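Local coordinates for protein 4-amino-4-deoxy-L-arabinose transferase or related glycosyltransferases of PMT family (Cupriavidus metallidurans, PDB 5EZM) that probably transfers 4-amino-4-deoxy-L-arabinose from a polyprenyl-phosphate carrier to lipid A at the bacterial inner membrane, at residues A[62-65]-A[66-70]; A[101-105]-A[106-110]; A[522-525]-A[526-529]. All blocks are in the same frame, centred on the assembly; numbering follows the deposited sequence.

In the fold
From the N terminus the three contacts follow in series, none nesting in or crossing another. Each is local, between adjoining segments, so the only loops closed are short turns of the chain. Contact 1 spans two turns in the middle of helix 58-72. Contact 2 bridges the bend from helix 91-103 into helix 107-110, just ahead of helix 112-133. These two neighbours, with centres about 11 Å apart, touch through A63 and A110, R67 and L105, and F70 and E101, which ties the two helical elements together. Contact 3 starts helix 525-534 in the C-terminal domain, its centre about 27 Å from that of contact 1 and about 35 Å from that of contact 2.

Contact 1: residues A[62-65]-A[66-70]; sequences YAEI and SREMF
E64 and R67 lie side by side on successive turns of helix 58-72 and meet in a two-pronged salt bridge. R67 NE reaches E64 OE1 at 2.8 Å with the N-H nearly straight on (167°), and R67 NH1 takes the syn lone pair of E64 OE2, also at 2.8 Å. Both oxygens fall close to the guanidinium plane, so the carboxylate sits at its edge rather than over a face. The R67 chain runs out extended and then bends at chi3 (72°), which turns the NE edge back onto E64. The E68 carboxylate stands beside the same E64 group, its plane turned 54° away, but is held mainly by the backbone N of N81 and of A82; R67 would probably offset the negative charge gathered there. With an alanine in place of E64, the NE edge of R67 would probably be left without its mate and the guanidinium set free to turn.

On the closely packed side, S66 sends both N and OG to Y62 O, each at 3.0 Å and from opposite faces of the carbonyl plane. The backbone ladder goes on with M69 N to I65 O at 2.9 Å, while I65 and S66 press on M93 of helix 91-103. The looser side is that of E68 and F70, both partly exposed, where the F70 ring leads away to line a lipid site. F495 of helix 493-497 meets A63 and E64, bringing the C-terminal domain to this helix. Side-chain links three and four residues apart over i to i+4 backbone bonds are typical of an alpha helix, here one consistent with a juxtamembrane helix in the first periplasmic loop of the GT-C fold.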
loop_
_atom_site.group_PDB
_atom_site.type_symbol
_atom_site.label_atom_id
_atom_site.label_comp_id
_atom_site.label_asym_id
_atom_site.label_seq_id
_atom_site.Cartn_x
_atom_site.Cartn_y
_atom_site.Cartn_z
ATOM N N TYR A 62 9.089 5.471 0.607
ATOM C CA TYR A 62 9.237 4.919 -0.734
ATOM C C TYR A 62 9.296 6.018 -1.788
ATOM O O TYR A 62 10.020 5.880 -2.785
ATOM C CB TYR A 62 8.108 3.926 -1.009
ATOM C CG TYR A 62 8.129 2.780 -0.024
ATOM C CD1 TYR A 62 9.304 2.079 0.224
ATOM C CD2 TYR A 62 6.994 2.428 0.692
ATOM C CE1 TYR A 62 9.342 1.045 1.135
ATOM C CE2 TYR A 62 7.022 1.390 1.611
ATOM C CZ TYR A 62 8.200 0.702 1.827
ATOM O OH TYR A 62 8.236 -0.330 2.736
ATOM N N ALA A 63 8.578 7.126 -1.576
ATOM C CA ALA A 63 8.675 8.237 -2.517
ATOM C C ALA A 63 10.084 8.813 -2.538
ATOM O O ALA A 63 10.597 9.184 -3.603
ATOM C CB ALA A 63 7.658 9.320 -2.167
ATOM N N GLU A 64 10.734 8.875 -1.372
ATOM C CA GLU A 64 12.069 9.458 -1.285
ATOM C C GLU A 64 13.139 8.497 -1.782
ATOM O O GLU A 64 14.056 8.912 -2.497
ATOM C CB GLU A 64 12.375 9.885 0.151
ATOM C CG GLU A 64 13.837 10.262 0.382
ATOM C CD GLU A 64 14.293 11.458 -0.448
ATOM O OE1 GLU A 64 13.437 12.207 -0.962
ATOM O OE2 GLU A 64 15.517 11.657 -0.583
ATOM N N ILE A 65 13.055 7.223 -1.396
ATOM C CA ILE A 65 13.960 6.224 -1.959
ATOM C C ILE A 65 13.893 6.263 -3.479
ATOM O O ILE A 65 14.919 6.320 -4.168
ATOM C CB ILE A 65 13.622 4.825 -1.417
ATOM C CG1 ILE A 65 14.008 4.721 0.060
ATOM C CG2 ILE A 65 14.331 3.760 -2.228
ATOM C CD1 ILE A 65 13.559 3.441 0.724
ATOM N N SER A 66 12.675 6.263 -4.021
ATOM C CA SER A 66 12.526 6.328 -5.469
ATOM C C SER A 66 13.090 7.627 -6.027
ATOM O O SER A 66 13.680 7.635 -7.112
ATOM C CB SER A 66 11.059 6.164 -5.851
ATOM O OG SER A 66 10.616 4.858 -5.536
ATOM N N ARG A 67 12.927 8.736 -5.301
ATOM C CA ARG A 67 13.522 9.989 -5.754
ATOM C C ARG A 67 15.039 9.871 -5.857
ATOM O O ARG A 67 15.637 10.276 -6.858
ATOM C CB ARG A 67 13.145 11.137 -4.817
ATOM C CG ARG A 67 13.638 12.494 -5.310
ATOM C CD ARG A 67 13.554 13.564 -4.231
ATOM N NE ARG A 67 14.556 13.375 -3.187
ATOM C CZ ARG A 67 15.812 13.799 -3.276
ATOM N NH1 ARG A 67 16.657 13.589 -2.277
ATOM N NH2 ARG A 67 16.223 14.432 -4.366
ATOM N N GLU A 68 15.677 9.311 -4.826
ATOM C CA GLU A 68 17.132 9.212 -4.824
ATOM C C GLU A 68 17.622 8.285 -5.924
ATOM O O GLU A 68 18.634 8.566 -6.576
ATOM C CB GLU A 68 17.624 8.742 -3.456
ATOM C CG GLU A 68 17.464 9.791 -2.368
ATOM C CD GLU A 68 17.850 9.281 -0.998
ATOM O OE1 GLU A 68 18.866 8.560 -0.887
ATOM O OE2 GLU A 68 17.129 9.596 -0.029
ATOM N N MET A 69 16.918 7.171 -6.142
ATOM C CA MET A 69 17.256 6.302 -7.263
ATOM C C MET A 69 17.130 7.054 -8.582
ATOM O O MET A 69 17.994 6.942 -9.460
ATOM C CB MET A 69 16.355 5.068 -7.247
ATOM C CG MET A 69 16.668 4.038 -8.312
ATOM S SD MET A 69 15.613 2.582 -8.160
ATOM C CE MET A 69 16.062 1.969 -6.541
ATOM N N PHE A 70 16.069 7.854 -8.715
ATOM C CA PHE A 70 15.838 8.644 -9.919
ATOM C C PHE A 70 16.959 9.649 -10.152
ATOM O O PHE A 70 17.400 9.850 -11.289
ATOM C CB PHE A 70 14.486 9.346 -9.790
ATOM C CG PHE A 70 14.181 10.328 -10.884
ATOM C CD1 PHE A 70 14.185 9.940 -12.212
ATOM C CD2 PHE A 70 13.834 11.632 -10.573
ATOM C CE1 PHE A 70 13.879 10.843 -13.215
ATOM C CE2 PHE A 70 13.527 12.537 -11.568
ATOM C CZ PHE A 70 13.549 12.142 -12.891
#

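Contact 2: residues A[101-105]-A[106-110]. With MPG ([(Z)-octadec-9-enyl] (2R)-2,3-bis(oxidanyl)propanoate), chain B; MPG ([(Z)-octadec-9-enyl] (2R)-2,3-bis(oxidanyl)propanoate), chain C.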
loop_
_atom_site.group_PDB
_atom_site.type_symbol
_atom_site.label_atom_id
_atom_site.label_comp_id
_atom_site.label_asym_id
_atom_site.label_seq_id
_atom_site.Cartn_x
_atom_site.Cartn_y
_atom_site.Cartn_z
ATOM N N GLU A 101 10.353 9.563 -14.267
ATOM C CA GLU A 101 10.912 9.916 -15.565
ATOM C C GLU A 101 9.833 10.382 -16.532
ATOM O O GLU A 101 10.087 11.258 -17.365
ATOM C CB GLU A 101 11.673 8.723 -16.148
ATOM C CG GLU A 101 12.244 8.964 -17.537
ATOM C CD GLU A 101 13.312 10.039 -17.550
ATOM O OE1 GLU A 101 14.030 10.182 -16.538
ATOM O OE2 GLU A 101 13.436 10.743 -18.575
ATOM N N LEU A 102 8.625 9.826 -16.440
ATOM C CA LEU A 102 7.581 10.255 -17.366
ATOM C C LEU A 102 6.916 11.557 -16.926
ATOM O O LEU A 102 6.680 12.442 -17.755
ATOM C CB LEU A 102 6.532 9.153 -17.532
ATOM C CG LEU A 102 7.017 7.895 -18.256
ATOM C CD1 LEU A 102 5.852 6.986 -18.599
ATOM C CD2 LEU A 102 7.807 8.267 -19.504
ATOM N N PHE A 103 6.614 11.700 -15.634
ATOM C CA PHE A 103 5.763 12.787 -15.167
ATOM C C PHE A 103 6.389 13.630 -14.060
ATOM O O PHE A 103 5.676 14.425 -13.432
ATOM C CB PHE A 103 4.420 12.229 -14.688
ATOM C CG PHE A 103 3.848 11.170 -15.583
ATOM C CD1 PHE A 103 3.342 11.496 -16.831
ATOM C CD2 PHE A 103 3.809 9.848 -15.176
ATOM C CE1 PHE A 103 2.811 10.520 -17.659
ATOM C CE2 PHE A 103 3.281 8.865 -16.001
ATOM C CZ PHE A 103 2.781 9.203 -17.243
ATOM N N GLY A 104 7.685 13.486 -13.797
ATOM C CA GLY A 104 8.343 14.296 -12.788
ATOM C C GLY A 104 7.914 13.930 -11.375
ATOM O O GLY A 104 7.048 13.087 -11.144
ATOM N N LEU A 105 8.549 14.592 -10.410
ATOM C CA LEU A 105 8.280 14.325 -9.007
ATOM C C LEU A 105 6.946 14.923 -8.588
ATOM O O LEU A 105 6.512 15.956 -9.105
ATOM C CB LEU A 105 9.392 14.891 -8.127
ATOM C CG LEU A 105 10.784 14.310 -8.351
ATOM C CD1 LEU A 105 11.809 15.061 -7.514
ATOM C CD2 LEU A 105 10.786 12.836 -8.008
ATOM N N GLY A 106 6.300 14.267 -7.634
ATOM C CA GLY A 106 5.027 14.741 -7.132
ATOM C C GLY A 106 4.338 13.664 -6.329
ATOM O O GLY A 106 4.771 12.506 -6.281
ATOM N N GLU A 107 3.241 14.072 -5.689
ATOM C CA GLU A 107 2.480 13.151 -4.853
ATOM C C GLU A 107 1.866 12.027 -5.680
ATOM O O GLU A 107 2.065 10.845 -5.379
ATOM C CB GLU A 107 1.398 13.909 -4.084
ATOM C CG GLU A 107 1.902 14.660 -2.859
ATOM C CD GLU A 107 2.501 16.019 -3.184
ATOM O OE1 GLU A 107 2.915 16.242 -4.342
ATOM O OE2 GLU A 107 2.557 16.873 -2.272
ATOM N N TRP A 108 1.116 12.373 -6.731
ATOM C CA TRP A 108 0.412 11.337 -7.480
ATOM C C TRP A 108 1.375 10.436 -8.239
ATOM O O TRP A 108 1.091 9.246 -8.416
ATOM C CB TRP A 108 -0.618 11.950 -8.433
ATOM C CG TRP A 108 -0.069 12.680 -9.633
ATOM C CD1 TRP A 108 0.103 14.029 -9.765
ATOM C CD2 TRP A 108 0.339 12.103 -10.883
ATOM N NE1 TRP A 108 0.603 14.325 -11.011
ATOM C CE2 TRP A 108 0.757 13.161 -11.716
ATOM C CE3 TRP A 108 0.394 10.796 -11.376
ATOM C CZ2 TRP A 108 1.227 12.952 -13.011
ATOM C CZ3 TRP A 108 0.861 10.591 -12.668
ATOM C CH2 TRP A 108 1.269 11.664 -13.467
ATOM N N GLN A 109 2.514 10.970 -8.685
ATOM C CA GLN A 109 3.517 10.118 -9.315
ATOM C C GLN A 109 4.096 9.124 -8.318
ATOM O O GLN A 109 4.367 7.968 -8.664
ATOM C CB GLN A 109 4.627 10.971 -9.927
ATOM C CG GLN A 109 4.165 11.896 -11.046
ATOM C CD GLN A 109 3.797 13.279 -10.548
ATOM O OE1 GLN A 109 3.239 13.432 -9.460
ATOM N NE2 GLN A 109 4.115 14.297 -11.342
ATOM N N ALA A 110 4.287 9.553 -7.071
ATOM C CA ALA A 110 4.814 8.656 -6.052
ATOM C C ALA A 110 3.823 7.564 -5.671
ATOM O O ALA A 110 4.234 6.535 -5.124
ATOM C CB ALA A 110 5.215 9.458 -4.815
HETATM C C2 MPG B . -4.704 15.795 -10.202
HETATM C C3 MPG B . -3.830 15.171 -11.283
HETATM C C4 MPG B . -4.073 13.679 -11.449
HETATM C C5 MPG B . -3.059 13.052 -12.419
HETATM C C6 MPG B . -3.512 11.695 -12.984
HETATM C C7 MPG B . -2.517 11.153 -14.029
HETATM C C8 MPG B . -2.937 9.778 -14.602
HETATM C C9 MPG B . -1.778 9.067 -15.341
HETATM C C10 MPG B . -2.108 7.586 -15.671
HETATM C C11 MPG B . -0.865 6.786 -16.120
HETATM C C12 MPG B . -1.224 5.349 -16.632
HETATM C C1 MPG B . -4.363 17.267 -9.951
HETATM C C2 MPG C . 12.734 2.783 -18.072
HETATM C C3 MPG C . 14.070 3.411 -17.693
HETATM C C4 MPG C . 13.889 4.778 -17.052
HETATM C C5 MPG C . 15.147 5.656 -17.154
HETATM C C6 MPG C . 15.167 6.769 -16.093
HETATM C C7 MPG C . 16.448 7.620 -16.166
HETATM C C8 MPG C . 16.919 8.091 -14.769
HETATM C C9 MPG C . 18.244 8.890 -14.824
HETATM C C1 MPG C . 12.877 1.342 -18.569
#
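F103 and Q109 meet across a glycine-containing bend between two helices: after helix 91-103, G104 leaves helical phi/psi with a phi of 71°, and G106 takes the N-cap position of helix 107-110. The bend is pinned by one side-chain hydrogen bond: Q109 NE2 donates to F103 O at 2.6 Å, with an N-H...O angle of 155°. The acceptor lies near the amide plane of Q109, whereas the donor stands well above the carbonyl plane of F103. The Q109 chain bends at chi2 (93°), which folds its amide back toward the preceding helix and lays CG against G104 O at 3.1 Å.

W108 flanks this bond. Its CH2 approaches F103 CG at 3.4 Å, and the two rings meet obliquely, neither stacked nor edge-to-face. One face of the indole takes Q109 CD, 3.2 Å above the plane toward the rim. The opposite face takes a lipid chain, with C5 of MPG (chain B) 3.8 Å above its centre. The indole is thus sandwiched between an amide and a hydrocarbon chain. In the preceding helix, E101 OE1 lies 3.5 Å from C7 of a second lipid, MPG (chain C).

The chemistry divides accordingly: the Q109 amide supplies a donor to the F103 carbonyl, while the neighbouring indole presents an apolar face to the bound lipid, as a residue bordering the bilayer probably would.

Contact 3: residues A[522-525]-A[526-529]; sequences VPDV and DSFT
At D524 the backbone passes from an extended conformation (phi -140°, psi 162°) into the helix that follows, and D524 O accepts F528 N at 3.2 Å, with S527 N a weak second donor. D524 thus stands at the N-cap of helix 525-534. Its carboxylate turns toward the first turn: S527 OG donates to D524 OD1 at 2.7 Å, meeting it on the syn side, tilted out of the carboxylate plane. With chi1 at 54°, D524 CG sits between the backbone N and the carbonyl carbon, which brings OD1 to S527 OG, with OD2 on the D526 side. D526 crosses it at about a right angle, its OD2 4.1 Å from D524 OD2; two acids at a helix N terminus would probably be eased by the positive end of the helix dipole.

This helix belongs to the beta-alpha-beta crossover that joins parallel strands 502-504 and 539-542 of the mixed sheet in the C-terminal domain. V522 and F528 face the sheet, while V525 packs on L550 of helix 544-550. V522 CG1 lies 3.9 Å from F528 CB, and V525 CG1 approaches F528 CD2 at 4.1 Å, the two side chains meeting obliquely. The F528 ring leads on from there to V504 and V486, meeting Y484 edge-to-face, with L550 against it as well.

One turn along, T529 N bonds to V525 O at 2.9 Å. T529 OG1 bends back to D526 O at 2.6 Å, tying that hydroxyl to the backbone three residues earlier, while T529 CG2 rests on V525 O.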
loop_
_atom_site.group_PDB
_atom_site.type_symbol
_atom_site.label_atom_id
_atom_site.label_comp_id
_atom_site.label_asym_id
_atom_site.label_seq_id
_atom_site.Cartn_x
_atom_site.Cartn_y
_atom_site.Cartn_z
ATOM N N VAL A 522 26.848 11.162 11.247
ATOM C CA VAL A 522 27.386 11.538 12.550
ATOM C C VAL A 522 26.999 10.442 13.541
ATOM O O VAL A 522 25.799 10.171 13.704
ATOM C CB VAL A 522 26.861 12.903 13.009
ATOM C CG1 VAL A 522 27.671 13.415 14.191
ATOM C CG2 VAL A 522 26.891 13.899 11.858
ATOM N N PRO A 523 27.960 9.797 14.209
ATOM C CA PRO A 523 27.607 8.632 15.038
ATOM C C PRO A 523 26.727 8.974 16.223
ATOM O O PRO A 523 25.753 8.261 16.489
ATOM C CB PRO A 523 28.974 8.093 15.491
ATOM C CG PRO A 523 29.980 8.735 14.593
ATOM C CD PRO A 523 29.405 10.062 14.224
ATOM N N ASP A 524 27.044 10.043 16.948
ATOM C CA ASP A 524 26.320 10.404 18.155
ATOM C C ASP A 524 26.140 11.913 18.196
ATOM O O ASP A 524 26.835 12.661 17.506
ATOM C CB ASP A 524 27.052 9.919 19.412
ATOM C CG ASP A 524 28.493 10.387 19.460
ATOM O OD1 ASP A 524 29.068 10.660 18.385
ATOM O OD2 ASP A 524 29.053 10.479 20.571
ATOM N N VAL A 525 25.193 12.353 19.027
ATOM C CA VAL A 525 24.895 13.779 19.131
ATOM C C VAL A 525 26.098 14.546 19.664
ATOM O O VAL A 525 26.304 15.716 19.317
ATOM C CB VAL A 525 23.644 13.995 20.010
ATOM C CG1 VAL A 525 23.240 15.463 20.025
ATOM C CG2 VAL A 525 22.494 13.126 19.520
ATOM N N ASP A 526 26.922 13.904 20.494
ATOM C CA ASP A 526 28.063 14.600 21.079
ATOM C C ASP A 526 29.063 15.031 20.010
ATOM O O ASP A 526 29.662 16.107 20.110
ATOM C CB ASP A 526 28.726 13.713 22.133
ATOM C CG ASP A 526 27.889 13.590 23.397
ATOM O OD1 ASP A 526 27.434 14.632 23.915
ATOM O OD2 ASP A 526 27.674 12.453 23.867
ATOM N N SER A 527 29.254 14.209 18.975
ATOM C CA SER A 527 30.050 14.650 17.834
ATOM C C SER A 527 29.303 15.692 17.013
ATOM O O SER A 527 29.922 16.590 16.422
ATOM C CB SER A 527 30.421 13.456 16.957
ATOM O OG SER A 527 31.051 12.444 17.719
ATOM N N PHE A 528 27.974 15.592 16.972
ATOM C CA PHE A 528 27.182 16.570 16.242
ATOM C C PHE A 528 27.313 17.959 16.846
ATOM O O PHE A 528 27.147 18.955 16.135
ATOM C CB PHE A 528 25.716 16.142 16.207
ATOM C CG PHE A 528 24.776 17.243 15.817
ATOM C CD1 PHE A 528 24.686 17.660 14.499
ATOM C CD2 PHE A 528 23.988 17.869 16.770
ATOM C CE1 PHE A 528 23.824 18.682 14.137
ATOM C CE2 PHE A 528 23.121 18.888 16.415
ATOM C CZ PHE A 528 23.038 19.294 15.098
ATOM N N THR A 529 27.598 18.054 18.149
ATOM C CA THR A 529 27.787 19.372 18.748
ATOM C C THR A 529 29.048 20.036 18.210
ATOM O O THR A 529 29.031 21.224 17.863
ATOM C CB THR A 529 27.844 19.272 20.274
ATOM O OG1 THR A 529 29.035 18.580 20.673
ATOM C CG2 THR A 529 26.627 18.532 20.807
#